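Local coordinates for Alpha/beta hydrolase fold protein (Nakamurella multipartita, PDB 4Y7D) that probably acts as a hydrolase of undetermined substrate, built on the alpha/beta hydrolase fold with a helical insertion over its core, at residues His46-Ala51 against Leu204-Ser209; Asp83-Leu88 against Gly110-Arg115; Ala117-Asp122 against Leu235-Ala240; His135-Asp140 against Asp225-Ile230; Ala187-Gln192 against Trp282-Ser287. All coordinates share one frame; numbering follows the deposited sequence. Where two conformers were deposited one is given.

Contact 1. Residues His46-Ala51 against Leu204-Ser209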
# COMPACT_ATOMS: atom_id res chain seq x y z
N HIS A 46 6.22 -2.25 -7.81
CA HIS A 46 6.53 -3.54 -7.18
C HIS A 46 7.63 -3.45 -6.12
O HIS A 46 7.77 -4.32 -5.29
CB HIS A 46 6.87 -4.58 -8.27
CG HIS A 46 8.11 -4.25 -9.03
ND1 HIS A 46 8.08 -3.68 -10.28
CD2 HIS A 46 9.43 -4.38 -8.71
CE1 HIS A 46 9.32 -3.44 -10.69
NE2 HIS A 46 10.15 -3.87 -9.75
N ASP A 47 8.46 -2.42 -6.17
CA ASP A 47 9.44 -2.22 -5.11
C ASP A 47 8.79 -1.95 -3.76
O ASP A 47 9.13 -2.59 -2.77
CB ASP A 47 10.47 -1.14 -5.46
CG ASP A 47 9.83 0.23 -5.84
OD1 ASP A 47 8.62 0.40 -6.21
OD2 ASP A 47 10.62 1.20 -5.75
N ALA A 48 7.83 -1.02 -3.74
CA ALA A 48 7.04 -0.74 -2.54
C ALA A 48 6.28 -1.97 -2.14
O ALA A 48 6.22 -2.32 -0.96
CB ALA A 48 6.07 0.41 -2.78
N GLY A 49 5.62 -2.61 -3.10
CA GLY A 49 4.85 -3.82 -2.80
C GLY A 49 5.69 -4.93 -2.18
O GLY A 49 5.24 -5.59 -1.26
N LEU A 50 6.89 -5.16 -2.69
CA LEU A 50 7.71 -6.20 -2.10
C LEU A 50 8.11 -5.87 -0.68
O LEU A 50 8.25 -6.78 0.16
CB LEU A 50 8.98 -6.41 -2.96
CG LEU A 50 8.78 -7.20 -4.24
CD1 LEU A 50 9.96 -7.07 -5.20
CD2 LEU A 50 8.56 -8.68 -3.92
N ALA A 51 8.35 -4.60 -0.40
CA ALA A 51 8.69 -4.17 0.95
C ALA A 51 7.50 -4.40 1.88
O ALA A 51 7.64 -4.94 2.99
CB ALA A 51 9.09 -2.69 0.95
N LEU A 204 13.38 3.01 4.23
CA LEU A 204 14.21 3.52 3.14
C LEU A 204 13.62 3.16 1.78
O LEU A 204 13.54 4.04 0.86
CB LEU A 204 15.64 2.97 3.28
CG LEU A 204 16.40 3.38 4.54
CD1 LEU A 204 17.70 2.60 4.65
CD2 LEU A 204 16.68 4.87 4.57
N GLU A 205 13.14 1.93 1.65
CA GLU A 205 12.54 1.52 0.37
C GLU A 205 11.30 2.33 0.04
O GLU A 205 11.13 2.76 -1.11
CB GLU A 205 12.29 0.02 0.37
CG GLU A 205 13.62 -0.70 0.27
CD GLU A 205 13.55 -2.21 0.28
OE1 GLU A 205 12.44 -2.74 0.33
OE2 GLU A 205 14.63 -2.86 0.26
N LEU A 206 10.43 2.54 1.03
CA LEU A 206 9.20 3.30 0.81
C LEU A 206 9.48 4.77 0.58
O LEU A 206 8.79 5.41 -0.27
CB LEU A 206 8.19 3.08 1.95
CG LEU A 206 7.24 1.90 1.71
CD1 LEU A 206 6.37 2.25 0.51
CD2 LEU A 206 7.93 0.58 1.48
N ALA A 207 10.50 5.31 1.27
CA ALA A 207 10.89 6.73 1.03
C ALA A 207 11.29 7.00 -0.43
O ALA A 207 10.86 8.00 -1.05
CB ALA A 207 12.00 7.13 1.99
N VAL A 208 12.09 6.12 -0.99
CA VAL A 208 12.49 6.24 -2.39
C VAL A 208 11.28 6.08 -3.33
O VAL A 208 11.17 6.81 -4.33
CB VAL A 208 13.60 5.23 -2.72
CG1 VAL A 208 13.88 5.19 -4.21
CG2 VAL A 208 14.87 5.60 -1.96
N SER A 209 10.34 5.20 -3.00
CA SER A 209 9.20 4.94 -3.87
C SER A 209 8.16 6.05 -3.83
O SER A 209 7.23 6.05 -4.64
CB SER A 209 8.57 3.58 -3.54
OG SER A 209 7.79 3.70 -2.38
O HOH W 1 11.57 -3.58 -2.21
O HOH W 2 12.24 1.60 -3.28
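Glu205 reaches across to helix 46-58. Its chain is extended beyond CG, and OE1 ends 3.4 Å from the methyl CB of Ala51. That oxygen is doubly engaged: it forms a salt bridge with Arg54, and it accepts from a water that also donates to the backbone O of Asp47. A second water donates to Glu205 O, at 2.7 Å, and to OD2 of Asp47, whose carboxylate is also paired with Arg216. Leu206 then splits its two methyls between the alanines opposite, CD1 lying 3.8 Å from Ala48 CB and CD2 3.5 Å from Ala51 CB. The two helix segments run nearly antiparallel at 156°. Helix 46-58 follows core strand 35-39, whereas helix 197-209 belongs to the helical insertion between strands 124-130 and 242-247, the place of the cap in many alpha/beta hydrolases. Small alanines on the core side let the backbones come close, 5.7 Å between the CA atoms of Ala48 and Leu206. At Ser209, chi1 of 77° puts OG between the backbone N and the carbonyl carbon, where it donates to Leu206 O at 2.9 Å while lying 3.7 Å from Ala48 CB; its CB faces Asp47 OD2 at 3.8 Å.

Contact 2. Residues Asp83-Leu88 against Gly110-Arg115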
# COMPACT_ATOMS: atom_id res chain seq x y z
N ASP A 83 -12.40 0.66 -10.25
CA ASP A 83 -13.19 -0.51 -10.64
C ASP A 83 -12.54 -1.32 -11.76
O ASP A 83 -12.55 -2.57 -11.70
CB ASP A 83 -14.60 -0.12 -11.05
CG ASP A 83 -15.53 -1.30 -11.04
OD1 ASP A 83 -15.84 -1.84 -9.94
OD2 ASP A 83 -15.95 -1.68 -12.14
N GLU A 84 -11.94 -0.64 -12.74
CA GLU A 84 -11.18 -1.32 -13.78
C GLU A 84 -9.90 -2.01 -13.23
O GLU A 84 -9.52 -3.06 -13.71
CB GLU A 84 -10.80 -0.37 -14.90
CG GLU A 84 -12.03 0.08 -15.65
CD GLU A 84 -11.82 1.28 -16.56
OE1 GLU A 84 -10.84 2.02 -16.44
OE2 GLU A 84 -12.68 1.45 -17.42
N GLN A 85 -9.23 -1.39 -12.26
CA GLN A 85 -8.10 -2.04 -11.63
C GLN A 85 -8.52 -3.29 -10.88
O GLN A 85 -7.84 -4.31 -10.97
CB GLN A 85 -7.30 -1.03 -10.79
CG GLN A 85 -6.70 0.02 -11.69
CD GLN A 85 -5.75 1.01 -11.05
OE1 GLN A 85 -5.42 0.90 -9.86
NE2 GLN A 85 -5.25 1.97 -11.87
N ALA A 86 -9.65 -3.25 -10.16
CA ALA A 86 -10.22 -4.46 -9.55
C ALA A 86 -10.47 -5.55 -10.62
O ALA A 86 -10.17 -6.74 -10.40
CB ALA A 86 -11.49 -4.14 -8.84
N GLU A 87 -11.04 -5.15 -11.75
CA GLU A 87 -11.31 -6.07 -12.85
C GLU A 87 -10.04 -6.69 -13.35
O GLU A 87 -10.00 -7.90 -13.65
CB GLU A 87 -12.07 -5.40 -13.99
CG GLU A 87 -12.81 -6.39 -14.88
CD GLU A 87 -13.93 -7.15 -14.15
OE1 GLU A 87 -14.58 -6.60 -13.25
OE2 GLU A 87 -14.20 -8.31 -14.54
N LEU A 88 -8.97 -5.92 -13.39
CA LEU A 88 -7.66 -6.42 -13.78
C LEU A 88 -7.14 -7.42 -12.80
O LEU A 88 -6.62 -8.44 -13.20
CB LEU A 88 -6.65 -5.27 -13.91
CG LEU A 88 -5.23 -5.59 -14.38
CD1 LEU A 88 -5.20 -6.18 -15.77
CD2 LEU A 88 -4.34 -4.37 -14.32
N GLY A 110 -5.99 1.26 -1.66
CA GLY A 110 -7.33 1.05 -1.15
C GLY A 110 -8.43 0.98 -2.17
O GLY A 110 -9.18 0.03 -2.18
N PRO A 111 -8.56 2.03 -3.02
CA PRO A 111 -9.75 2.00 -3.82
C PRO A 111 -9.96 0.78 -4.70
O PRO A 111 -11.06 0.24 -4.74
CB PRO A 111 -9.67 3.32 -4.62
CG PRO A 111 -8.98 4.24 -3.68
CD PRO A 111 -7.95 3.38 -3.01
N SER A 112 -8.93 0.36 -5.42
CA SER A 112 -9.02 -0.78 -6.31
C SER A 112 -9.19 -2.08 -5.48
O SER A 112 -9.89 -3.00 -5.91
CB SER A 112 -7.79 -0.87 -7.18
OG SER A 112 -6.56 -1.00 -6.47
N SER A 113 -8.61 -2.12 -4.31
CA SER A 113 -8.72 -3.33 -3.45
C SER A 113 -10.14 -3.43 -2.88
O SER A 113 -10.75 -4.54 -2.86
CB SER A 113 -7.70 -3.29 -2.34
OG SER A 113 -6.36 -3.26 -2.84
N TYR A 114 -10.67 -2.30 -2.37
CA TYR A 114 -12.05 -2.27 -1.93
C TYR A 114 -13.00 -2.65 -3.06
O TYR A 114 -13.96 -3.43 -2.82
CB TYR A 114 -12.45 -0.95 -1.34
CG TYR A 114 -11.85 -0.65 0.02
CD1 TYR A 114 -11.96 -1.56 1.09
CD2 TYR A 114 -11.17 0.53 0.24
CE1 TYR A 114 -11.47 -1.27 2.33
CE2 TYR A 114 -10.66 0.86 1.50
CZ TYR A 114 -10.79 -0.05 2.54
OH TYR A 114 -10.30 0.25 3.78
N ARG A 115 -12.78 -2.14 -4.27
CA ARG A 115 -13.65 -2.55 -5.38
C ARG A 115 -13.60 -4.06 -5.69
O ARG A 115 -14.61 -4.67 -6.08
CB ARG A 115 -13.36 -1.74 -6.65
CG ARG A 115 -13.79 -0.27 -6.60
CD ARG A 115 -15.25 -0.08 -6.17
NE ARG A 115 -16.15 -0.61 -7.18
CZ ARG A 115 -17.42 -0.93 -6.99
NH1 ARG A 115 -17.96 -0.91 -5.77
NH2 ARG A 115 -18.12 -1.35 -8.04
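Ala86 and Ser112 mark the tightest point between two helix segments that cross at -61°, their axes 7.6 Å apart and these two CA atoms only 5.0 Å. Small side chains at the crossing are consistent with this closeness. The methyl CB of Ala86 rests 3.5 Å from Ser112 O and 3.7 Å from Arg115 CB, and Gln85 CB meets Ser112 CB at 3.6 Å. The hydroxyl of Ser112 is bonded to Tyr89, within the helix of Gln85. At the other end Arg115 grips Asp83 side-on: NE and NH2 both go to the single oxygen OD1, each at 3.0 Å. The two nitrogens come from the same face of the carboxylate, whose plane is turned 38° from the guanidinium. Bends at chi2 and chi3 fold the arginine chain over Asp83 to make this possible. Asp83 was modelled in two conformers, and this grip belongs to the one described. Replacing Arg115 with an alanine would probably leave Asp83 OD1 without one of its charge partners, deprive Glu234 of this one, and uncover the backbone of Asp83 where CG packs. Helix 110-119 follows strand 101-106, the position after the nucleophile elbow in this fold. OD1 also forms a salt bridge with Arg119, while Arg115 NH1 bonds to Leu233 O and pairs with Glu234; in this conformer the carboxylate is a node in a charge network that would probably favour its ionised form.

Contact 3. Residues Ala117-Asp122 against Leu235-Ala240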
# COMPACT_ATOMS: atom_id res chain seq x y z
N ALA A 117 -12.93 -6.44 -3.48
CA ALA A 117 -13.69 -7.11 -2.42
C ALA A 117 -15.21 -6.90 -2.55
O ALA A 117 -15.99 -7.81 -2.24
CB ALA A 117 -13.19 -6.70 -1.02
N ALA A 118 -15.63 -5.71 -3.00
CA ALA A 118 -17.04 -5.35 -3.15
C ALA A 118 -17.71 -6.06 -4.30
O ALA A 118 -18.81 -6.59 -4.14
CB ALA A 118 -17.20 -3.83 -3.32
N ARG A 119 -17.08 -6.05 -5.46
CA ARG A 119 -17.69 -6.54 -6.68
C ARG A 119 -17.29 -7.94 -7.07
O ARG A 119 -18.02 -8.58 -7.82
CB ARG A 119 -17.40 -5.51 -7.81
CG ARG A 119 -18.26 -5.70 -9.06
CD ARG A 119 -18.21 -4.49 -9.99
NE ARG A 119 -16.83 -4.16 -10.31
CZ ARG A 119 -16.08 -4.84 -11.18
NH1 ARG A 119 -16.60 -5.88 -11.85
NH2 ARG A 119 -14.79 -4.48 -11.38
N HIS A 120 -16.17 -8.44 -6.56
CA HIS A 120 -15.70 -9.80 -6.77
C HIS A 120 -15.49 -10.51 -5.43
O HIS A 120 -14.40 -11.04 -5.15
CB HIS A 120 -14.38 -9.76 -7.53
CG HIS A 120 -14.46 -9.22 -8.92
ND1 HIS A 120 -14.63 -10.04 -10.01
CD2 HIS A 120 -14.35 -7.96 -9.40
CE1 HIS A 120 -14.65 -9.30 -11.11
NE2 HIS A 120 -14.47 -8.04 -10.76
N PRO A 121 -16.51 -10.55 -4.57
CA PRO A 121 -16.33 -11.15 -3.23
C PRO A 121 -15.88 -12.61 -3.23
O PRO A 121 -15.15 -13.03 -2.34
CB PRO A 121 -17.74 -11.01 -2.61
CG PRO A 121 -18.66 -11.03 -3.80
CD PRO A 121 -17.93 -10.15 -4.79
N ASP A 122 -16.26 -13.37 -4.24
CA ASP A 122 -15.83 -14.77 -4.32
C ASP A 122 -14.30 -14.92 -4.53
O ASP A 122 -13.79 -16.03 -4.38
CB ASP A 122 -16.53 -15.48 -5.50
CG ASP A 122 -18.04 -15.67 -5.26
OD1 ASP A 122 -18.54 -15.43 -4.15
OD2 ASP A 122 -18.73 -16.08 -6.22
N LEU A 235 -18.19 -0.01 0.09
CA LEU A 235 -17.58 -0.92 1.04
C LEU A 235 -18.61 -1.73 1.81
O LEU A 235 -18.31 -2.81 2.31
CB LEU A 235 -16.72 -0.13 2.01
CG LEU A 235 -15.26 0.09 1.60
CD1 LEU A 235 -15.13 0.93 0.36
CD2 LEU A 235 -14.52 0.76 2.74
N ASP A 236 -19.83 -1.28 1.91
CA ASP A 236 -20.86 -2.02 2.64
C ASP A 236 -21.20 -3.34 1.98
O ASP A 236 -21.80 -4.20 2.61
CB ASP A 236 -22.11 -1.16 2.80
CG ASP A 236 -22.63 -0.63 1.47
OD1 ASP A 236 -22.00 0.25 0.86
OD2 ASP A 236 -23.67 -1.12 1.02
N ARG A 237 -20.81 -3.51 0.72
CA ARG A 237 -21.01 -4.78 0.00
C ARG A 237 -20.00 -5.87 0.43
O ARG A 237 -20.18 -7.06 0.13
CB ARG A 237 -20.89 -4.57 -1.51
CG ARG A 237 -21.98 -3.69 -2.12
CD ARG A 237 -21.69 -3.40 -3.59
NE ARG A 237 -21.76 -4.60 -4.44
CZ ARG A 237 -21.48 -4.64 -5.76
NH1 ARG A 237 -21.12 -3.55 -6.44
NH2 ARG A 237 -21.57 -5.79 -6.41
N ILE A 238 -18.93 -5.47 1.08
CA ILE A 238 -17.82 -6.39 1.39
C ILE A 238 -18.19 -7.38 2.48
O ILE A 238 -18.67 -6.96 3.55
CB ILE A 238 -16.53 -5.60 1.75
CG1 ILE A 238 -16.08 -4.77 0.56
CG2 ILE A 238 -15.42 -6.50 2.28
CD1 ILE A 238 -14.92 -3.84 0.91
N THR A 239 -18.00 -8.67 2.19
CA THR A 239 -18.26 -9.74 3.15
C THR A 239 -17.04 -10.48 3.60
O THR A 239 -17.16 -11.39 4.44
CB THR A 239 -19.30 -10.77 2.59
OG1 THR A 239 -18.87 -11.25 1.30
CG2 THR A 239 -20.72 -10.08 2.57
N ALA A 240 -15.87 -10.12 3.07
CA ALA A 240 -14.62 -10.75 3.51
C ALA A 240 -14.32 -10.37 4.94
O ALA A 240 -14.57 -9.24 5.32
CB ALA A 240 -13.45 -10.29 2.65
O HOH W 3 -16.02 -9.29 0.10
O HOH W 4 -20.08 -8.37 -2.16
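The guanidinium of Arg237 lies over the end of helix 110-119, with Ala118 O 3.3 Å above one face, offset toward the rim, and Arg119 CA over that face too. Its NH1 turns to Glu234 in a salt bridge; a second conformer of Arg237 was also deposited. The neighbouring guanidinium, that of Arg119, has His120 CD2 against one face, while its own NH2 sits at the edge of the imidazole. Arg119 points its guanidinium away from Arg237, to where it pairs with Glu87 as well as Asp83. Ile238 packs against the helix: with CG1 anti to the carbonyl carbon (chi1 -63°), that atom comes 3.8 Å from Ala117 CB and 4.1 Å from Ala118 CB. Two waters stitch the backbones together. One donates to Ala117 O, at 2.8 Å, and accepts from Thr239 N; the other donates to Ala118 O, at 2.9 Å, and to Arg237 O, at 2.6 Å. The join thus ties the end of helix 110-119, which precedes strand 124-130, to the loop leading into the adjacent strand 242-247. The waters satisfy carbonyls of the last turn, Ala117 O and Ala118 O, and the positive guanidinium over Ala118 O probably adds a favourable electrostatic term.

Contact 4. Residues His135-Asp140 against Asp225-Ile230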
# COMPACT_ATOMS: atom_id res chain seq x y z
N HIS A 135 -12.74 6.54 0.38
CA HIS A 135 -13.75 7.39 -0.21
C HIS A 135 -13.04 8.52 -0.92
O HIS A 135 -11.83 8.48 -1.04
CB HIS A 135 -14.81 7.88 0.81
CG HIS A 135 -14.28 8.76 1.93
ND1 HIS A 135 -13.78 10.03 1.71
CD2 HIS A 135 -14.24 8.57 3.27
CE1 HIS A 135 -13.44 10.57 2.88
NE2 HIS A 135 -13.69 9.69 3.83
N ARG A 136 -13.78 9.44 -1.54
CA ARG A 136 -13.17 10.51 -2.29
C ARG A 136 -12.03 11.17 -1.49
O ARG A 136 -12.17 11.46 -0.30
CB ARG A 136 -14.18 11.57 -2.69
CG ARG A 136 -13.62 12.64 -3.63
CD ARG A 136 -14.72 13.55 -4.18
NE ARG A 136 -15.58 12.83 -5.12
CZ ARG A 136 -16.42 13.46 -5.97
NH1 ARG A 136 -16.53 14.78 -5.98
NH2 ARG A 136 -17.16 12.77 -6.84
N TYR A 137 -10.94 11.46 -2.19
CA TYR A 137 -9.74 12.01 -1.57
C TYR A 137 -9.13 13.03 -2.46
O TYR A 137 -9.04 12.82 -3.68
CB TYR A 137 -8.71 10.93 -1.29
CG TYR A 137 -7.30 11.46 -1.08
CD1 TYR A 137 -6.83 11.79 0.19
CD2 TYR A 137 -6.44 11.64 -2.16
CE1 TYR A 137 -5.54 12.29 0.39
CE2 TYR A 137 -5.15 12.14 -1.98
CZ TYR A 137 -4.70 12.45 -0.71
OH TYR A 137 -3.43 12.95 -0.57
N HIS A 138 -8.74 14.17 -1.87
CA HIS A 138 -8.05 15.25 -2.61
C HIS A 138 -6.61 15.46 -2.13
O HIS A 138 -6.35 15.62 -0.94
CB HIS A 138 -8.82 16.52 -2.43
CG HIS A 138 -10.15 16.48 -3.10
ND1 HIS A 138 -10.28 16.58 -4.47
CD2 HIS A 138 -11.39 16.29 -2.61
CE1 HIS A 138 -11.56 16.52 -4.77
NE2 HIS A 138 -12.25 16.31 -3.66
N PHE A 139 -5.70 15.33 -3.07
CA PHE A 139 -4.26 15.50 -2.84
C PHE A 139 -3.97 16.99 -2.65
O PHE A 139 -4.41 17.80 -3.43
CB PHE A 139 -3.52 14.95 -4.07
CG PHE A 139 -2.03 15.21 -4.13
CD1 PHE A 139 -1.19 14.85 -3.09
CD2 PHE A 139 -1.46 15.77 -5.30
CE1 PHE A 139 0.18 15.06 -3.19
CE2 PHE A 139 -0.10 15.97 -5.40
CZ PHE A 139 0.72 15.62 -4.34
N ASP A 140 -3.25 17.33 -1.59
CA ASP A 140 -2.66 18.67 -1.47
C ASP A 140 -1.32 18.62 -2.20
O ASP A 140 -0.45 17.77 -1.90
CB ASP A 140 -2.54 19.15 0.00
CG ASP A 140 -2.29 18.02 1.01
OD1 ASP A 140 -1.42 17.16 0.76
OD2 ASP A 140 -2.97 18.03 2.06
N ASP A 225 -6.23 11.92 -10.06
CA ASP A 225 -7.43 12.29 -10.75
C ASP A 225 -8.63 11.40 -10.37
O ASP A 225 -9.74 11.89 -10.09
CB ASP A 225 -7.21 12.24 -12.26
CG ASP A 225 -8.46 12.44 -13.01
OD1 ASP A 225 -9.13 13.43 -12.76
OD2 ASP A 225 -8.79 11.63 -13.88
N GLN A 226 -8.39 10.09 -10.29
CA GLN A 226 -9.47 9.17 -9.99
C GLN A 226 -9.94 9.30 -8.56
O GLN A 226 -11.13 9.21 -8.29
CB GLN A 226 -9.01 7.72 -10.24
CG GLN A 226 -8.87 7.36 -11.72
CD GLN A 226 -10.19 7.49 -12.43
OE1 GLN A 226 -11.19 7.03 -11.93
NE2 GLN A 226 -10.22 8.15 -13.54
N PHE A 227 -9.02 9.46 -7.61
CA PHE A 227 -9.44 9.51 -6.21
C PHE A 227 -10.29 10.74 -5.93
O PHE A 227 -11.17 10.70 -5.08
CB PHE A 227 -8.26 9.49 -5.22
CG PHE A 227 -7.38 8.27 -5.32
CD1 PHE A 227 -7.72 7.18 -6.09
CD2 PHE A 227 -6.22 8.22 -4.61
CE1 PHE A 227 -6.91 6.06 -6.16
CE2 PHE A 227 -5.37 7.13 -4.70
CZ PHE A 227 -5.73 6.06 -5.48
N ALA A 228 -10.03 11.85 -6.64
CA ALA A 228 -10.83 13.05 -6.55
C ALA A 228 -12.24 12.91 -7.14
O ALA A 228 -13.09 13.80 -6.96
CB ALA A 228 -10.10 14.23 -7.22
N ARG A 229 -12.46 11.83 -7.89
CA ARG A 229 -13.74 11.59 -8.55
C ARG A 229 -14.55 10.44 -7.96
O ARG A 229 -15.66 10.16 -8.44
CB ARG A 229 -13.50 11.25 -10.03
CG ARG A 229 -13.09 12.39 -10.92
CD ARG A 229 -12.86 11.79 -12.32
NE ARG A 229 -11.85 12.52 -13.07
CZ ARG A 229 -12.08 13.65 -13.75
NH1 ARG A 229 -13.29 14.22 -13.76
NH2 ARG A 229 -11.07 14.24 -14.42
N ILE A 230 -14.06 9.79 -6.91
CA ILE A 230 -14.82 8.69 -6.31
C ILE A 230 -16.20 9.14 -5.86
O ILE A 230 -16.38 10.14 -5.16
CB ILE A 230 -14.05 8.07 -5.12
CG1 ILE A 230 -12.78 7.39 -5.60
CG2 ILE A 230 -14.92 7.06 -4.37
CD1 ILE A 230 -11.82 7.08 -4.46
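Arg136 NE donates to Ile230 O at 2.8 Å and 152°, approaching 30° off the carbonyl plane but lying close to the guanidinium's own plane. NH2 adds weak bonds to the same oxygen and to Arg229 O, while Ala228 O stands 3.1 Å above one guanidinium face. CG anti to the backbone N (chi1 -173°) and a bend at chi3 fold the arginine over these successive carbonyls. Beside it Tyr137 N makes a nearly straight bond to Phe227 O, 3.0 Å long, coming from above the carbonyl plane; Arg136 CA joins as a CH...O contact to that oxygen. His138 brings ND1 to 3.6 Å from Ala228 CB, and Ile230 CD1 packs 3.7 Å from His135 O. One shell out, His135 ND1 donates to Arg136 O at 2.9 Å, holding that peptide, while its NE2 bonds to Glu256 and its ring stacks on Phe257. Arg229 is itself tied back to Asp225 by a salt bridge. Segment 135-140 leaves the core after strand 124-130, and segment 225-230 returns at the end of the helical insertion. Their side-by-side pairing is consistent with the neck of a cap inserted between strands 124-130 and 242-247, as in many alpha/beta hydrolases.

Contact 5. Residues Ala187-Gln192 against Trp282-Ser287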
# COMPACT_ATOMS: atom_id res chain seq x y z
N ALA A 187 11.88 11.66 16.83
CA ALA A 187 13.23 11.16 17.19
C ALA A 187 13.17 9.81 17.90
O ALA A 187 13.98 8.92 17.63
CB ALA A 187 13.98 12.17 18.02
N GLU A 188 12.16 9.62 18.74
CA GLU A 188 11.97 8.35 19.43
C GLU A 188 11.68 7.22 18.43
O GLU A 188 12.21 6.11 18.56
CB GLU A 188 10.85 8.47 20.47
CG GLU A 188 10.66 7.23 21.35
CD GLU A 188 9.69 7.47 22.52
OE1 GLU A 188 10.03 8.24 23.44
OE2 GLU A 188 8.60 6.89 22.53
N ARG A 189 10.84 7.51 17.43
CA ARG A 189 10.47 6.55 16.40
C ARG A 189 11.67 6.23 15.53
O ARG A 189 11.93 5.09 15.25
CB ARG A 189 9.28 7.05 15.56
CG ARG A 189 8.80 6.00 14.55
CD ARG A 189 8.06 4.80 15.18
NE ARG A 189 6.77 5.27 15.66
CZ ARG A 189 6.50 5.63 16.89
NH1 ARG A 189 5.33 6.14 17.16
NH2 ARG A 189 7.38 5.44 17.88
N VAL A 190 12.45 7.26 15.17
CA VAL A 190 13.64 7.09 14.37
C VAL A 190 14.64 6.16 15.07
O VAL A 190 15.19 5.26 14.44
CB VAL A 190 14.25 8.47 14.00
CG1 VAL A 190 15.63 8.31 13.38
CG2 VAL A 190 13.33 9.24 13.08
N ALA A 191 14.85 6.35 16.37
CA ALA A 191 15.82 5.51 17.11
C ALA A 191 15.39 4.04 17.13
O ALA A 191 16.22 3.15 16.94
CB ALA A 191 16.02 6.05 18.51
N GLN A 192 14.08 3.81 17.29
CA GLN A 192 13.51 2.47 17.18
C GLN A 192 13.81 1.83 15.82
O GLN A 192 14.22 0.68 15.73
CB GLN A 192 11.99 2.53 17.41
CG GLN A 192 11.66 2.84 18.87
CD GLN A 192 10.24 3.35 19.03
OE1 GLN A 192 9.47 3.44 18.05
NE2 GLN A 192 9.91 3.74 20.25
N TRP A 282 4.12 -1.23 9.72
CA TRP A 282 5.43 -1.79 9.61
C TRP A 282 6.45 -1.28 10.59
O TRP A 282 7.37 -2.04 10.94
CB TRP A 282 6.01 -1.65 8.19
CG TRP A 282 5.22 -2.44 7.16
CD1 TRP A 282 5.45 -3.73 6.74
CD2 TRP A 282 4.07 -1.98 6.43
NE1 TRP A 282 4.54 -4.10 5.79
CE2 TRP A 282 3.68 -3.05 5.57
CE3 TRP A 282 3.35 -0.78 6.39
CZ2 TRP A 282 2.58 -2.96 4.75
CZ3 TRP A 282 2.26 -0.69 5.54
CH2 TRP A 282 1.90 -1.78 4.72
N VAL A 283 6.34 -0.04 11.03
CA VAL A 283 7.41 0.55 11.84
C VAL A 283 7.05 0.97 13.28
O VAL A 283 7.93 1.35 14.04
CB VAL A 283 8.10 1.73 11.10
CG1 VAL A 283 8.52 1.29 9.70
CG2 VAL A 283 7.23 3.00 11.10
N HIS A 284 5.78 0.89 13.66
CA HIS A 284 5.35 1.33 15.01
C HIS A 284 5.86 0.30 16.01
O HIS A 284 5.90 -0.91 15.69
CB HIS A 284 3.84 1.47 15.03
CG HIS A 284 3.27 2.00 16.31
ND1 HIS A 284 3.13 1.22 17.43
CD2 HIS A 284 2.84 3.23 16.66
CE1 HIS A 284 2.64 1.93 18.42
NE2 HIS A 284 2.44 3.16 17.98
N PRO A 285 6.23 0.72 17.23
CA PRO A 285 6.81 -0.25 18.17
C PRO A 285 5.89 -1.36 18.62
O PRO A 285 6.36 -2.35 19.07
CB PRO A 285 7.21 0.61 19.38
CG PRO A 285 6.43 1.90 19.21
CD PRO A 285 6.36 2.10 17.73
N ASP A 286 4.58 -1.18 18.50
CA ASP A 286 3.58 -2.20 18.86
C ASP A 286 2.94 -2.87 17.63
O ASP A 286 1.84 -3.48 17.76
CB ASP A 286 2.50 -1.55 19.72
CG ASP A 286 3.09 -0.87 20.96
OD1 ASP A 286 4.10 -1.35 21.49
OD2 ASP A 286 2.59 0.18 21.34
N SER A 287 3.58 -2.74 16.47
CA SER A 287 3.02 -3.26 15.21
C SER A 287 3.24 -4.74 14.98
O SER A 287 2.54 -5.33 14.17
CB SER A 287 3.55 -2.49 13.99
OG SER A 287 4.94 -2.58 13.86
O HOH W 5 9.31 1.03 16.43
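Arg189 takes the CD corner of Pro285 against one guanidinium face, 3.4 Å above the plane and offset toward the rim. The same CD also lies 3.3 Å above a face of the preceding His284 ring, so it touches two flat groups in directions roughly at right angles. Bends at chi2 and chi3 bring NH2 to Gln192 OE1, one turn further on, at 2.9 Å, while NH1 bonds to Ala275 O, outside the helix. Gln192 OE1 in turn touches Pro285 CD at 3.4 Å and accepts from a water that also donates to Val283 O, 2.8 Å away. With an alanine at Arg189, Pro285 CD would probably lose the guanidinium against it, and Ala275 O and Gln192 OE1 would each be left without this donor. His284 opens a type I turn: ND1 accepts from Asp286 N at 3.0 Å, and O receives both N and OG of Ser287. Its NE2 bonds to Asp274 O, a pattern consistent with a neutral ring protonated there. The turn follows the short helix 280-283, beyond strand 269-273 at the edge of the sheet; Arg189 packs on Ile175 of helix 167-177, and Val283 touches Phe202 of helix 197-209.

In the fold
From the N terminus, contact 1 opens at 46-51, just after core strand 35-39, and closes only at 204-209, in the helical insertion. Nested within that span, contact 2 joins the helices 82-95 and 110-119 that precede and follow strand 101-106 in the chain. Contact 3 starts further along helix 110-119 and closes before strand 242-247, crossing contact 1 and enclosing contact 4, which draws together the two ends of the insertion. Contacts 2 and 3 both use helix 110-119 and touch through Arg119, whereas Pro111 packs on Phe227 and Ile230 to link contacts 2 and 4. Contact 5 crosses contacts 1, 3 and 4, tying insertion helix 183-194 to the turn after strand 269-273.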